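Local coordinates for protein YbgK (Escherichia coli, PDB 5DUD) that acts as subunit C of ATP-dependent 5-oxoprolinase, which cleaves 5-oxoproline to L-glutamate while hydrolysing ATP to ADP and phosphate, at residues 119-124 and 149-154; 196-201 and 278-283. All blocks are in the same frame, centred on the assembly; numbering follows the deposited sequence.

How the interactions relate
Following the chain from its N terminus, interaction 1 comes first: it closes the long loop between strand 110-115 of the five-stranded sheet and strand 149-150, which lies at the margin of the six-stranded sheet. Interaction 2 opens only afterwards. It pairs strand 198-200 with strand 277-282 and closes a 76-residue excursion that includes other strands of the same seven-stranded sheet. The two contacts therefore stand in series, neither nested nor crossed. They lie on opposite sides of the chain's centre, with centres 38 Å apart and nearest atoms about 25 Å apart, so they do not touch, although all four segments lie within the carboxyltransferase domain region of the chain.

Interaction 1 of 2, residues 119-124 and 149-154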
loop_
_atom_site.group_PDB
_atom_site.type_symbol
_atom_site.label_atom_id
_atom_site.label_comp_id
_atom_site.label_asym_id
_atom_site.label_seq_id
_atom_site.Cartn_x
_atom_site.Cartn_y
_atom_site.Cartn_z
ATOM N N ILE A 119 -3.794 2.025 -22.042
ATOM C CA ILE A 119 -2.490 2.673 -22.191
ATOM C C ILE A 119 -1.436 1.580 -22.216
ATOM O O ILE A 119 -1.210 0.929 -21.194
ATOM C CB ILE A 119 -2.224 3.713 -21.072
ATOM C CG1 ILE A 119 -3.325 4.806 -21.045
ATOM C CG2 ILE A 119 -0.832 4.345 -21.252
ATOM C CD1 ILE A 119 -3.307 5.700 -19.834
ATOM N N ASP A 120 -0.838 1.346 -23.385
ATOM C CA ASP A 120 0.187 0.325 -23.527
ATOM C C ASP A 120 1.481 0.847 -22.916
ATOM O O ASP A 120 2.149 1.680 -23.521
ATOM C CB ASP A 120 0.374 -0.064 -25.009
ATOM C CG ASP A 120 1.149 -1.347 -25.251
ATOM O OD1 ASP A 120 1.821 -1.828 -24.311
ATOM O OD2 ASP A 120 1.073 -1.880 -26.379
ATOM N N VAL A 121 1.795 0.397 -21.693
ATOM C CA VAL A 121 3.014 0.742 -20.963
ATOM C C VAL A 121 3.528 -0.570 -20.386
ATOM O O VAL A 121 2.735 -1.502 -20.231
ATOM C CB VAL A 121 2.823 1.847 -19.886
ATOM C CG1 VAL A 121 2.798 3.237 -20.518
ATOM C CG2 VAL A 121 1.581 1.611 -19.032
ATOM N N PRO A 122 4.829 -0.722 -20.082
ATOM C CA PRO A 122 5.295 -2.043 -19.613
ATOM C C PRO A 122 4.684 -2.463 -18.267
ATOM O O PRO A 122 4.820 -1.719 -17.299
ATOM C CB PRO A 122 6.820 -1.899 -19.526
ATOM C CG PRO A 122 7.159 -0.559 -20.032
ATOM C CD PRO A 122 5.930 0.249 -20.232
ATOM N N PRO A 123 3.959 -3.611 -18.208
ATOM C CA PRO A 123 3.373 -4.041 -16.931
ATOM C C PRO A 123 4.462 -4.589 -16.019
ATOM O O PRO A 123 4.985 -5.677 -16.260
ATOM C CB PRO A 123 2.351 -5.108 -17.344
ATOM C CG PRO A 123 2.864 -5.654 -18.613
ATOM C CD PRO A 123 3.682 -4.585 -19.284
ATOM N N VAL A 124 4.840 -3.800 -15.006
ATOM C CA VAL A 124 5.884 -4.165 -14.055
ATOM C C VAL A 124 5.275 -5.022 -12.942
ATOM O O VAL A 124 4.605 -4.483 -12.057
ATOM C CB VAL A 124 6.587 -2.904 -13.488
ATOM C CG1 VAL A 124 7.589 -3.281 -12.394
ATOM C CG2 VAL A 124 7.270 -2.112 -14.601
ATOM N N ARG A 149 4.276 11.603 -24.002
ATOM C CA ARG A 149 3.306 10.852 -24.814
ATOM C C ARG A 149 3.168 9.431 -24.267
ATOM O O ARG A 149 4.169 8.780 -23.969
ATOM C CB ARG A 149 3.701 10.816 -26.302
ATOM C CG ARG A 149 3.390 12.122 -27.037
ATOM C CD ARG A 149 4.419 12.506 -28.082
ATOM N NE ARG A 149 4.675 11.424 -29.046
ATOM C CZ ARG A 149 4.354 11.421 -30.343
ATOM N NH1 ARG A 149 3.743 12.470 -30.892
ATOM N NH2 ARG A 149 4.648 10.373 -31.103
ATOM N N LEU A 150 1.928 8.958 -24.129
ATOM C CA LEU A 150 1.627 7.634 -23.603
ATOM C C LEU A 150 1.075 6.787 -24.751
ATOM O O LEU A 150 0.085 7.182 -25.361
ATOM C CB LEU A 150 0.646 7.747 -22.423
ATOM C CG LEU A 150 1.305 7.863 -21.042
ATOM C CD1 LEU A 150 2.382 8.943 -21.010
ATOM C CD2 LEU A 150 0.289 8.160 -19.993
ATOM N N PRO A 151 1.700 5.639 -25.104
ATOM C CA PRO A 151 1.206 4.854 -26.255
ATOM C C PRO A 151 -0.051 4.003 -25.988
ATOM O O PRO A 151 -0.061 3.159 -25.099
ATOM C CB PRO A 151 2.396 3.950 -26.606
ATOM C CG PRO A 151 3.537 4.379 -25.720
ATOM C CD PRO A 151 2.917 5.024 -24.539
ATOM N N ILE A 152 -1.078 4.179 -26.818
ATOM C CA ILE A 152 -2.340 3.461 -26.664
ATOM C C ILE A 152 -2.223 2.056 -27.261
ATOM O O ILE A 152 -1.483 1.853 -28.223
ATOM C CB ILE A 152 -3.485 4.288 -27.321
ATOM C CG1 ILE A 152 -3.534 5.741 -26.762
ATOM C CG2 ILE A 152 -4.840 3.598 -27.169
ATOM C CD1 ILE A 152 -3.334 5.877 -25.255
ATOM N N GLY A 153 -2.955 1.110 -26.671
ATOM C CA GLY A 153 -3.005 -0.277 -27.109
ATOM C C GLY A 153 -4.000 -0.466 -28.233
ATOM O O GLY A 153 -4.696 0.475 -28.618
ATOM N N LYS A 154 -4.107 -1.685 -28.751
ATOM C CA LYS A 154 -5.016 -1.952 -29.866
ATOM C C LYS A 154 -6.355 -2.530 -29.383
ATOM O O LYS A 154 -6.395 -3.674 -28.927
ATOM C CB LYS A 154 -4.356 -2.913 -30.876
#
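The carbonyl oxygen of Pro151 accepts the backbone N-H of Asp120, with Asp120 N at 2.6 Å from Pro151 O. The angle at the hydrogen is just 127°, so the bond is weak. Its place is nevertheless consistent with the single backbone bridge between Ile119 and Ile152, whose CA atoms lie 4.5 Å apart; a second backbone bond, between Gly153 and Gly118, flanks that pair on its other side. Proline has no N-H to offer, and here Pro151 joins the bridge through its carbonyl.

The segments come from different parts of a two-sheet region in the carboxyltransferase domain, which belongs to the cyclophilin-like clan. Residues 119-124 run on from strand 110-115 of a five-stranded sheet, whereas Leu150 ends an outermost strand of a six-stranded sheet, where its backbone bonds to Leu2. A few apolar side chains meet between them. The CB of Ile119 points away from the other segment, but with CG1 set beside the backbone N (chi1 -58°), CG2 falls anti to that N and beside the carbonyl carbon; the two side chains cross obliquely, Ile119 CG2 meeting Leu150 CB at 3.9 Å. The other branch is further off, with Ile119 CG1 at 4.3 Å from Ile152 CD1. Leu53 of strand 52-56 touches both Ile119 and Leu150.

On the more exposed side, Asp120 makes its contact through the methylene and not the carboxylate: Asp120 CB points toward residues 149-154 and lies 3.3 Å from Pro151 O, with Gly153 N next. The Asp120 carbonyl points its oxygen at the face of the Pro151 ring, Asp120 O lying 3.6 Å from Pro151 CD. Farther along, Val121 CG1 makes a looser approach to Pro151 CD at 4.4 Å, and Val121 also packs on Cys128.

Interaction 2 of 2, residues 196-201 and 278-283; sequences SPWQLS and IHFVQC
An antiparallel hydrogen-bonded pair, Trp198 with Ile278, joins strand 198-200 to strand 277-282. The sound bond runs from Trp198 N to Ile278 O, 2.9 Å long with 154° at the hydrogen; the return bond from Ile278 N to Trp198 O, at 2.7 Å, is bent and weak. Both side chains lie on the same face of the seven-stranded mixed sheet, in which strand 198-200 has strand 208-212 as its other neighbour.

The Trp198 indole, with CG beside the backbone N (chi1 -63°), has Ile278 O at its edge, close to the ring plane. Its five-membered ring meets Phe280 obliquely, the planes inclined at 53°, and Trp198 CD1 comes to 3.5 Å from Phe280 CD2. Phe280 also stacks with Phe193 of helix 187-195, while Trp198 touches Leu216 and Pro242. With an alanine here the indole is gone, and Phe280 would probably lose the indole's cover along CD2 and CE2, opening a gap beside Leu216 and Pro242.

Next to the pair, Leu200 CD1 meets Ile278 CD1 at 3.9 Å, both side chains also touching strand 208-212. The His279 ring reaches Pro197, the residue before Trp198, with His279 NE2 3.7 Å from Pro197 CB; its other ring nitrogen, ND1, is hydrogen-bonded to Asn172 OD1.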
loop_
_atom_site.group_PDB
_atom_site.type_symbol
_atom_site.label_atom_id
_atom_site.label_comp_id
_atom_site.label_asym_id
_atom_site.label_seq_id
_atom_site.Cartn_x
_atom_site.Cartn_y
_atom_site.Cartn_z
ATOM N N SER A 196 -17.947 12.620 16.711
ATOM C CA SER A 196 -17.183 13.815 16.329
ATOM C C SER A 196 -16.723 13.807 14.850
ATOM O O SER A 196 -16.293 12.766 14.364
ATOM C CB SER A 196 -15.963 13.968 17.234
ATOM O OG SER A 196 -15.580 15.326 17.372
ATOM N N PRO A 197 -16.776 14.955 14.134
ATOM C CA PRO A 197 -16.307 14.977 12.741
ATOM C C PRO A 197 -14.788 15.053 12.662
ATOM O O PRO A 197 -14.159 15.608 13.563
ATOM C CB PRO A 197 -16.950 16.244 12.189
ATOM C CG PRO A 197 -16.980 17.162 13.338
ATOM C CD PRO A 197 -17.235 16.294 14.550
ATOM N N TRP A 198 -14.206 14.522 11.578
ATOM C CA TRP A 198 -12.759 14.498 11.364
ATOM C C TRP A 198 -12.373 15.310 10.132
ATOM O O TRP A 198 -12.821 14.981 9.040
ATOM C CB TRP A 198 -12.304 13.046 11.215
ATOM C CG TRP A 198 -12.557 12.263 12.464
ATOM C CD1 TRP A 198 -13.699 11.592 12.785
ATOM C CD2 TRP A 198 -11.764 12.296 13.653
ATOM N NE1 TRP A 198 -13.625 11.124 14.074
ATOM C CE2 TRP A 198 -12.446 11.544 14.632
ATOM C CE3 TRP A 198 -10.515 12.845 13.973
ATOM C CZ2 TRP A 198 -11.917 11.325 15.908
ATOM C CZ3 TRP A 198 -10.001 12.641 15.241
ATOM C CH2 TRP A 198 -10.694 11.881 16.189
ATOM N N GLN A 199 -11.550 16.366 10.305
ATOM C CA GLN A 199 -11.119 17.228 9.203
ATOM C C GLN A 199 -9.886 16.638 8.521
ATOM O O GLN A 199 -8.954 16.227 9.206
ATOM C CB GLN A 199 -10.825 18.651 9.713
ATOM C CG GLN A 199 -10.952 19.724 8.621
ATOM C CD GLN A 199 -9.908 20.823 8.677
ATOM O OE1 GLN A 199 -9.118 20.947 9.621
ATOM N NE2 GLN A 199 -9.913 21.681 7.671
ATOM N N LEU A 200 -9.819 16.705 7.182
ATOM C CA LEU A 200 -8.656 16.206 6.447
ATOM C C LEU A 200 -7.492 17.219 6.531
ATOM O O LEU A 200 -7.710 18.432 6.469
ATOM C CB LEU A 200 -9.038 15.916 4.980
ATOM C CG LEU A 200 -8.131 14.956 4.169
ATOM C CD1 LEU A 200 -8.108 13.556 4.761
ATOM C CD2 LEU A 200 -8.591 14.866 2.692
ATOM N N SER A 201 -6.266 16.706 6.708
ATOM C CA SER A 201 -5.055 17.519 6.828
ATOM C C SER A 201 -4.275 17.546 5.514
ATOM O O SER A 201 -4.329 16.591 4.742
ATOM C CB SER A 201 -4.161 16.972 7.940
ATOM O OG SER A 201 -3.514 18.023 8.637
ATOM N N ILE A 278 -15.040 14.545 7.650
ATOM C CA ILE A 278 -15.299 13.118 7.400
ATOM C C ILE A 278 -15.993 12.523 8.629
ATOM O O ILE A 278 -15.448 12.615 9.729
ATOM C CB ILE A 278 -14.004 12.303 7.078
ATOM C CG1 ILE A 278 -13.039 13.062 6.139
ATOM C CG2 ILE A 278 -14.380 10.932 6.483
ATOM C CD1 ILE A 278 -11.689 12.383 5.944
ATOM N N HIS A 279 -17.163 11.887 8.449
ATOM C CA HIS A 279 -17.889 11.243 9.550
ATOM C C HIS A 279 -17.761 9.734 9.446
ATOM O O HIS A 279 -17.862 9.180 8.351
ATOM C CB HIS A 279 -19.377 11.630 9.549
ATOM C CG HIS A 279 -19.626 13.102 9.680
ATOM N ND1 HIS A 279 -19.858 13.893 8.571
ATOM C CD2 HIS A 279 -19.679 13.878 10.786
ATOM C CE1 HIS A 279 -20.049 15.118 9.031
ATOM N NE2 HIS A 279 -19.957 15.157 10.360
ATOM N N PHE A 280 -17.557 9.059 10.583
ATOM C CA PHE A 280 -17.466 7.600 10.622
ATOM C C PHE A 280 -18.780 7.023 11.147
ATOM O O PHE A 280 -19.345 7.545 12.109
ATOM C CB PHE A 280 -16.287 7.129 11.482
ATOM C CG PHE A 280 -14.928 7.419 10.888
ATOM C CD1 PHE A 280 -14.483 6.737 9.767
ATOM C CD2 PHE A 280 -14.071 8.333 11.484
ATOM C CE1 PHE A 280 -13.224 6.994 9.227
ATOM C CE2 PHE A 280 -12.809 8.585 10.945
ATOM C CZ PHE A 280 -12.394 7.913 9.821
ATOM N N VAL A 281 -19.262 5.951 10.509
ATOM C CA VAL A 281 -20.492 5.257 10.888
ATOM C C VAL A 281 -20.109 3.871 11.422
ATOM O O VAL A 281 -19.347 3.161 10.769
ATOM C CB VAL A 281 -21.462 5.168 9.677
ATOM C CG1 VAL A 281 -22.625 4.212 9.957
ATOM C CG2 VAL A 281 -21.986 6.545 9.289
ATOM N N GLN A 282 -20.644 3.469 12.587
ATOM C CA GLN A 282 -20.355 2.139 13.146
ATOM C C GLN A 282 -21.100 1.070 12.334
ATOM O O GLN A 282 -22.319 1.160 12.163
ATOM C CB GLN A 282 -20.727 2.062 14.630
ATOM C CG GLN A 282 -20.043 0.903 15.361
ATOM C CD GLN A 282 -20.189 0.949 16.867
ATOM O OE1 GLN A 282 -20.508 1.983 17.465
ATOM N NE2 GLN A 282 -19.932 -0.176 17.520
ATOM N N CYS A 283 -20.349 0.096 11.804
ATOM C CA CYS A 283 -20.845 -0.925 10.903
ATOM C C CYS A 283 -20.858 -2.306 11.559
ATOM O O CYS A 283 -20.445 -2.472 12.706
ATOM C CB CYS A 283 -19.982 -0.926 9.644
ATOM S SG CYS A 283 -20.654 -1.909 8.280
#